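PDB 6FUC: aminoglycoside phosphotransferase, which probably inactivates streptomycin by transferring a phosphate group from ATP to its 3''-hydroxyl, so conferring resistance to the antibiotic. Local coordinates for residues L131-M134 and F135-R139; E260-Y263 and L264-P268. One frame throughout, in Å; residues are numbered along the deposited sequence.

Contact 1 (L131-M134 and F135-R139); sequences LGEM and FSMAR
Leu131 and Phe135 meet one turn apart at the start of helix 131-143. Phe135 N donates to Leu131 O at 2.8 Å, and beside this bond the branch tip Leu131 CD1 lies loosely against Phe135 CB, 4.4 Å away. At Gly132 a single carbonyl serves two donors of one residue. Ser136 N reaches Gly132 O at 3.1 Å from above the carbonyl plane, while Ser136 OG, in the conformer given, donates to the same oxygen at 2.8 Å. There the hydroxyl can fold back because OG lies beside its own backbone N, opposite the carbonyl carbon (chi1 -60°). Glu133 O takes the routine bond from Met137 N. Met134 O in turn accepts from Ala138 N at 3.0 Å. The side chain of Met134, bent at chi2 and chi3, runs alongside that of Met137; in the conformers given, its methyl CE comes 3.6 Å from Met137 SD, an i to i+3 contact, but both side chains have a second conformer, so the closeness is provisional. Around the helix these faces part company: Met134 and Met137 both touch Arg212 in a loop, whereas Leu131, Phe135 and Ala138 turn to helix 257-266, with helix 172-181 against Leu131 and Phe135 and helix 161-168 against Phe135 and Ala138.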
ATOM      1  N   LEU A 131      -3.261   2.688 -14.670  1.00  8.63           N
ATOM      2  CA  LEU A 131      -2.004   3.327 -14.996  1.00  9.54           C
ATOM      3  C   LEU A 131      -2.199   4.765 -15.431  1.00  9.63           C
ATOM      4  O   LEU A 131      -1.338   5.604 -15.188  1.00 10.46           O
ATOM      5  CB  LEU A 131      -1.319   2.482 -16.079  1.00 10.54           C
ATOM      6  CG  LEU A 131       0.014   3.007 -16.543  1.00 10.33           C
ATOM      7  CD1 LEU A 131       0.976   3.256 -15.411  1.00 10.50           C
ATOM      8  CD2 LEU A 131       0.574   2.016 -17.519  1.00 11.32           C
ATOM      9  N   GLY A 132      -3.271   5.075 -16.150  1.00 10.59           N
ATOM     10  CA  GLY A 132      -3.429   6.469 -16.564  1.00 11.21           C
ATOM     11  C   GLY A 132      -3.515   7.418 -15.403  1.00 10.21           C
ATOM     12  O   GLY A 132      -2.920   8.517 -15.415  1.00 12.10           O
ATOM     13  N   GLU A 133      -4.230   7.034 -14.338  1.00 10.41           N
ATOM     14  CA  GLU A 133      -4.268   7.828 -13.116  1.00 11.60           C
ATOM     15  C   GLU A 133      -2.910   7.904 -12.419  1.00 10.57           C
ATOM     16  O   GLU A 133      -2.492   8.964 -11.954  1.00 11.52           O
ATOM     17  CB  GLU A 133      -5.268   7.245 -12.124  1.00 14.20           C
ATOM     18  CG  GLU A 133      -5.253   7.921 -10.737  1.00 14.35           C
ATOM     19  CD  GLU A 133      -6.307   7.410  -9.799  1.00 14.90           C
ATOM     20  OE1 GLU A 133      -7.177   6.614 -10.206  1.00 13.66           O
ATOM     21  OE2 GLU A 133      -6.313   7.962  -8.668  1.00 23.28           O
ATOM     22  N   MET A 134      -2.256   6.758 -12.311  1.00  9.87           N
ATOM     23  CA  MET A 134      -1.003   6.750 -11.573  1.00 10.34           C
ATOM     24  C   MET A 134       0.077   7.501 -12.312  1.00 10.80           C
ATOM     25  O   MET A 134       0.906   8.170 -11.687  1.00 10.73           O
ATOM     26  CB  MET A 134      -0.636   5.332 -11.239  1.00 12.55           C
ATOM     27  CG  MET A 134      -1.653   4.623 -10.313  1.00 14.94           C
ATOM     28  SD  MET A 134      -2.454   5.501  -9.004  0.80 12.84           S
ATOM     29  CE  MET A 134      -0.930   5.570  -8.061  0.80 18.24           C
ATOM     30  N   PHE A 135       0.113   7.366 -13.649  1.00 12.00           N
ATOM     31  CA  PHE A 135       1.101   8.074 -14.411  1.00 11.96           C
ATOM     32  C   PHE A 135       0.851   9.570 -14.303  1.00 11.25           C
ATOM     33  O   PHE A 135       1.781  10.375 -14.154  1.00 13.54           O
ATOM     34  CB  PHE A 135       1.185   7.586 -15.849  1.00 13.23           C
ATOM     35  CG  PHE A 135       2.542   7.803 -16.428  1.00 12.22           C
ATOM     36  CD1 PHE A 135       3.550   6.890 -16.242  1.00 16.08           C
ATOM     37  CD2 PHE A 135       2.895   8.962 -17.093  1.00 20.80           C
ATOM     38  CE1 PHE A 135       4.785   6.992 -16.770  1.00 16.49           C
ATOM     39  CE2 PHE A 135       4.186   9.130 -17.617  1.00 20.54           C
ATOM     40  CZ  PHE A 135       5.119   8.171 -17.331  1.00 20.19           C
ATOM     41  N   SER A 136      -0.427   9.973 -14.344  1.00 14.35           N
ATOM     42  CA  SER A 136      -0.754  11.374 -14.121  1.00 14.97           C
ATOM     43  C   SER A 136      -0.352  11.874 -12.726  1.00 13.56           C
ATOM     44  O   SER A 136       0.181  12.997 -12.613  1.00 16.04           O
ATOM     45  CB  SER A 136      -2.235  11.584 -14.410  1.00 16.36           C
ATOM     46  OG  SER A 136      -2.497  11.224 -15.773  0.30 15.41           O
ATOM     47  N   MET A 137      -0.504  11.049 -11.692  1.00 12.81           N
ATOM     48  CA  MET A 137      -0.021  11.417 -10.407  1.00 13.09           C
ATOM     49  C   MET A 137       1.491  11.623 -10.387  1.00 12.83           C
ATOM     50  O   MET A 137       2.001  12.597  -9.815  1.00 13.54           O
ATOM     51  CB  MET A 137      -0.379  10.300  -9.452  1.00 13.83           C
ATOM     52  CG  MET A 137      -1.796  10.233  -8.975  0.50 15.26           C
ATOM     53  SD  MET A 137      -2.102   8.977  -7.738  0.50 19.58           S
ATOM     54  CE  MET A 137      -1.583   9.895  -6.313  0.50 18.52           C
ATOM     55  N   ALA A 138       2.252  10.740 -11.000  1.00 10.76           N
ATOM     56  CA  ALA A 138       3.711  10.902 -11.079  1.00 11.24           C
ATOM     57  C   ALA A 138       4.082  12.181 -11.816  1.00 12.52           C
ATOM     58  O   ALA A 138       5.008  12.845 -11.401  1.00 13.49           O
ATOM     59  CB  ALA A 138       4.303   9.704 -11.774  1.00 12.48           C
ATOM     60  N   ARG A 139       3.412  12.473 -12.927  1.00 14.44           N
ATOM     61  CA  ARG A 139       3.726  13.744 -13.610  1.00 14.97           C
ATOM     62  C   ARG A 139       3.587  14.942 -12.667  1.00 16.75           C
ATOM     63  O   ARG A 139       4.398  15.865 -12.663  1.00 18.35           O
ATOM     64  CB  ARG A 139       2.840  13.959 -14.855  1.00 17.59           C
ATOM     65  CG  ARG A 139       3.098  12.991 -15.979  1.00 20.05           C
ATOM     66  CD  ARG A 139       2.443  13.425 -17.316  1.00 24.59           C
ATOM     67  NE  ARG A 139       1.006  13.069 -17.384  0.50 20.89           N
ATOM     68  CZ  ARG A 139       0.524  12.091 -18.193  0.50 27.05           C
ATOM     69  NH1 ARG A 139       1.337  11.424 -19.030  0.50 28.22           N
ATOM     70  NH2 ARG A 139      -0.757  11.792 -18.217  0.50 18.69           N
TER

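Contact 2 (E260-Y263 and L264-P268); sequences ERFY and LHLDP
Arg261 and His265, one turn apart on helix 257-266, illustrate how a helix can set a cationic and an aromatic side chain alongside each other without stacking them. Both point the same way, but the guanidinium and imidazole planes stand 82° apart, and the closest approach, Arg261 NH2 to His265 CE1 at 3.6 Å, is oblique. If the histidine were protonated, the two groups would probably disfavour each other. The imidazole also leans over the backbone: with CG beside its own N (chi1 -70°), one ring face covers Arg261 O, which lies 3.3 Å from His265 CG and is offset toward the rim.

Among apolar contacts, Phe262 and Leu266 repeat the same spacing on another side of the helix. Phe262 CE2 lies 4.2 Å from Leu266 CD2, the two side chains running side by side. Between adjacent residues, Phe262 CD2 sits over the centre of the Tyr263 ring, 3.9 Å above its plane.

The backbone supplies four bonds of the i to i+4 kind. Leu264 N donates to Glu260 O at 2.9 Å, His265 N and Leu266 N follow on Arg261 O and Phe262 O, and Asp267 N closes the series on Tyr263 O at 3.1 Å.

Polar ends are held from outside: Glu260 OE1 forms a salt bridge with Arg257, and Asp267 OD2 accepts from Trp271 NE1. Such i to i+4 spacing is that of an alpha-helix, here the last helix of the kinase-like phosphotransferase fold, with Leu266 facing helices 131-143 and 161-168 and Glu260 and Leu264 facing helix 219-233.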
ATOM      1  N   GLU A 260       7.187  -5.967 -14.283  1.00 11.19           N
ATOM      2  CA  GLU A 260       7.431  -5.809 -12.864  1.00 11.89           C
ATOM      3  C   GLU A 260       8.276  -4.550 -12.580  1.00 10.89           C
ATOM      4  O   GLU A 260       7.982  -3.752 -11.703  1.00 12.02           O
ATOM      5  CB  GLU A 260       8.077  -7.048 -12.322  1.00 12.79           C
ATOM      6  CG  GLU A 260       8.371  -7.013 -10.824  1.00 13.57           C
ATOM      7  CD  GLU A 260       9.240  -8.139 -10.328  1.00 17.30           C
ATOM      8  OE1 GLU A 260       9.420  -9.164 -11.023  1.00 22.96           O
ATOM      9  OE2 GLU A 260       9.799  -8.049  -9.222  1.00 17.64           O
ATOM     10  N   ARG A 261       9.380  -4.453 -13.333  1.00 11.14           N
ATOM     11  CA  ARG A 261      10.306  -3.344 -13.120  1.00 11.50           C
ATOM     12  C   ARG A 261       9.664  -1.990 -13.416  1.00 10.30           C
ATOM     13  O   ARG A 261       9.984  -0.995 -12.787  1.00 10.91           O
ATOM     14  CB  ARG A 261      11.589  -3.600 -13.944  1.00 15.98           C
ATOM     15  CG  ARG A 261      12.672  -4.404 -13.257  1.00 24.19           C
ATOM     16  CD  ARG A 261      13.935  -4.477 -14.134  0.50 26.48           C
ATOM     17  NE  ARG A 261      14.377  -3.125 -14.493  0.50 34.63           N
ATOM     18  CZ  ARG A 261      14.273  -2.569 -15.699  0.50 43.68           C
ATOM     19  NH1 ARG A 261      13.749  -3.254 -16.713  0.50 45.78           N
ATOM     20  NH2 ARG A 261      14.706  -1.322 -15.890  0.50 35.15           N
ATOM     21  N   PHE A 262       8.792  -1.950 -14.446  1.00 10.02           N
ATOM     22  CA  PHE A 262       8.100  -0.718 -14.767  1.00  9.55           C
ATOM     23  C   PHE A 262       7.343  -0.244 -13.508  1.00  8.87           C
ATOM     24  O   PHE A 262       7.401   0.934 -13.164  1.00  8.96           O
ATOM     25  CB  PHE A 262       7.145  -0.965 -15.932  1.00  9.56           C
ATOM     26  CG  PHE A 262       6.285   0.191 -16.317  1.00  8.92           C
ATOM     27  CD1 PHE A 262       6.700   1.162 -17.193  1.00  8.68           C
ATOM     28  CD2 PHE A 262       5.047   0.351 -15.730  1.00  9.08           C
ATOM     29  CE1 PHE A 262       5.883   2.249 -17.511  1.00  9.62           C
ATOM     30  CE2 PHE A 262       4.237   1.435 -16.035  1.00 10.11           C
ATOM     31  CZ  PHE A 262       4.656   2.358 -16.946  1.00 10.24           C
ATOM     32  N   TYR A 263       6.561  -1.134 -12.889  1.00  8.91           N
ATOM     33  CA  TYR A 263       5.811  -0.705 -11.693  1.00  8.60           C
ATOM     34  C   TYR A 263       6.702  -0.401 -10.504  1.00  8.44           C
ATOM     35  O   TYR A 263       6.400   0.523  -9.738  1.00  9.59           O
ATOM     36  CB  TYR A 263       4.713  -1.750 -11.357  1.00  9.14           C
ATOM     37  CG  TYR A 263       3.583  -1.656 -12.327  1.00  8.28           C
ATOM     38  CD1 TYR A 263       2.660  -0.610 -12.241  1.00  8.78           C
ATOM     39  CD2 TYR A 263       3.437  -2.543 -13.389  1.00  7.98           C
ATOM     40  CE1 TYR A 263       1.656  -0.453 -13.182  1.00  8.92           C
ATOM     41  CE2 TYR A 263       2.415  -2.402 -14.318  1.00  8.11           C
ATOM     42  CZ  TYR A 263       1.544  -1.361 -14.247  1.00  7.83           C
ATOM     43  OH  TYR A 263       0.543  -1.145 -15.137  1.00  8.66           O
ATOM     44  N   LEU A 264       7.783  -1.155 -10.331  1.00  9.05           N
ATOM     45  CA  LEU A 264       8.743  -0.841  -9.278  1.00  9.61           C
ATOM     46  C   LEU A 264       9.259   0.576  -9.402  1.00  9.46           C
ATOM     47  O   LEU A 264       9.402   1.273  -8.431  1.00 10.77           O
ATOM     48  CB  LEU A 264       9.900  -1.832  -9.301  1.00 10.73           C
ATOM     49  CG  LEU A 264      10.875  -1.650  -8.140  1.00 14.07           C
ATOM     50  CD1 LEU A 264      10.211  -1.894  -6.760  1.00 16.68           C
ATOM     51  CD2 LEU A 264      12.055  -2.561  -8.355  1.00 18.13           C
ATOM     52  N   HIS A 265       9.570   0.932 -10.653  1.00  9.24           N
ATOM     53  CA  HIS A 265      10.160   2.220 -10.926  1.00  9.74           C
ATOM     54  C   HIS A 265       9.146   3.394 -10.960  1.00  9.64           C
ATOM     55  O   HIS A 265       9.504   4.520 -10.600  1.00 10.54           O
ATOM     56  CB  HIS A 265      10.933   2.174 -12.228  1.00 10.04           C
ATOM     57  CG  HIS A 265      12.170   1.347 -12.100  1.00 11.75           C
ATOM     58  ND1 HIS A 265      12.999   1.104 -13.176  1.00 15.72           N
ATOM     59  CD2 HIS A 265      12.719   0.696 -11.036  1.00 13.84           C
ATOM     60  CE1 HIS A 265      14.005   0.339 -12.763  1.00 18.49           C
ATOM     61  NE2 HIS A 265      13.857   0.071 -11.473  1.00 17.16           N
ATOM     62  N   LEU A 266       7.911   3.073 -11.330  1.00  8.91           N
ATOM     63  CA  LEU A 266       6.880   4.113 -11.332  1.00  8.69           C
ATOM     64  C   LEU A 266       6.511   4.489  -9.899  1.00  8.69           C
ATOM     65  O   LEU A 266       6.287   5.678  -9.576  1.00  9.17           O
ATOM     66  CB  LEU A 266       5.645   3.615 -12.085  1.00  9.17           C
ATOM     67  CG  LEU A 266       4.464   4.572 -12.101  1.00 10.73           C
ATOM     68  CD1 LEU A 266       4.777   5.922 -12.739  1.00 12.98           C
ATOM     69  CD2 LEU A 266       3.278   3.888 -12.780  1.00 12.24           C
ATOM     70  N   ASP A 267       6.341   3.493  -9.027  1.00  9.04           N
ATOM     71  CA  ASP A 267       5.690   3.707  -7.738  1.00  9.15           C
ATOM     72  C   ASP A 267       6.301   4.857  -6.984  1.00  9.09           C
ATOM     73  O   ASP A 267       5.543   5.721  -6.467  1.00  9.36           O
ATOM     74  CB  ASP A 267       5.669   2.394  -6.937  1.00 11.11           C
ATOM     75  CG  ASP A 267       4.721   2.517  -5.755  1.00 12.86           C
ATOM     76  OD1 ASP A 267       3.475   2.261  -6.019  1.00 13.99           O
ATOM     77  OD2 ASP A 267       5.171   2.903  -4.677  1.00 13.02           O
ATOM     78  N   PRO A 268       7.625   4.949  -6.792  1.00  9.47           N
ATOM     79  CA  PRO A 268       8.128   6.020  -5.961  1.00 10.40           C
ATOM     80  C   PRO A 268       7.874   7.410  -6.474  1.00 10.59           C
ATOM     81  O   PRO A 268       7.877   8.384  -5.720  1.00 12.77           O
ATOM     82  CB  PRO A 268       9.626   5.741  -5.844  1.00 12.62           C
ATOM     83  CG  PRO A 268       9.922   4.838  -6.912  1.00 15.25           C
ATOM     84  CD  PRO A 268       8.700   4.040  -7.240  1.00 11.04           C
TER

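How the contacts relate
Two local helical turns, far apart in sequence, become neighbours in the fold. Contact 1 opens helix 131-143, and contact 2 lies in the later part of helix 257-266, the last helix of the chain, and runs on to Pro268; their centres lie about 12 Å apart, on the same side of the molecule's centre. Their apolar faces touch directly: Leu131 CD1 meets Leu266 CD2 at 3.6 Å and Phe262 CE2 at 3.8 Å, while Leu266 CD1 packs on Phe135 and Ala138. Helix 161-168 touches both. The general lesson is that intrahelical spacing groups side chains that interhelical packing then uses, here joining the chain's C-terminal end to an earlier helix.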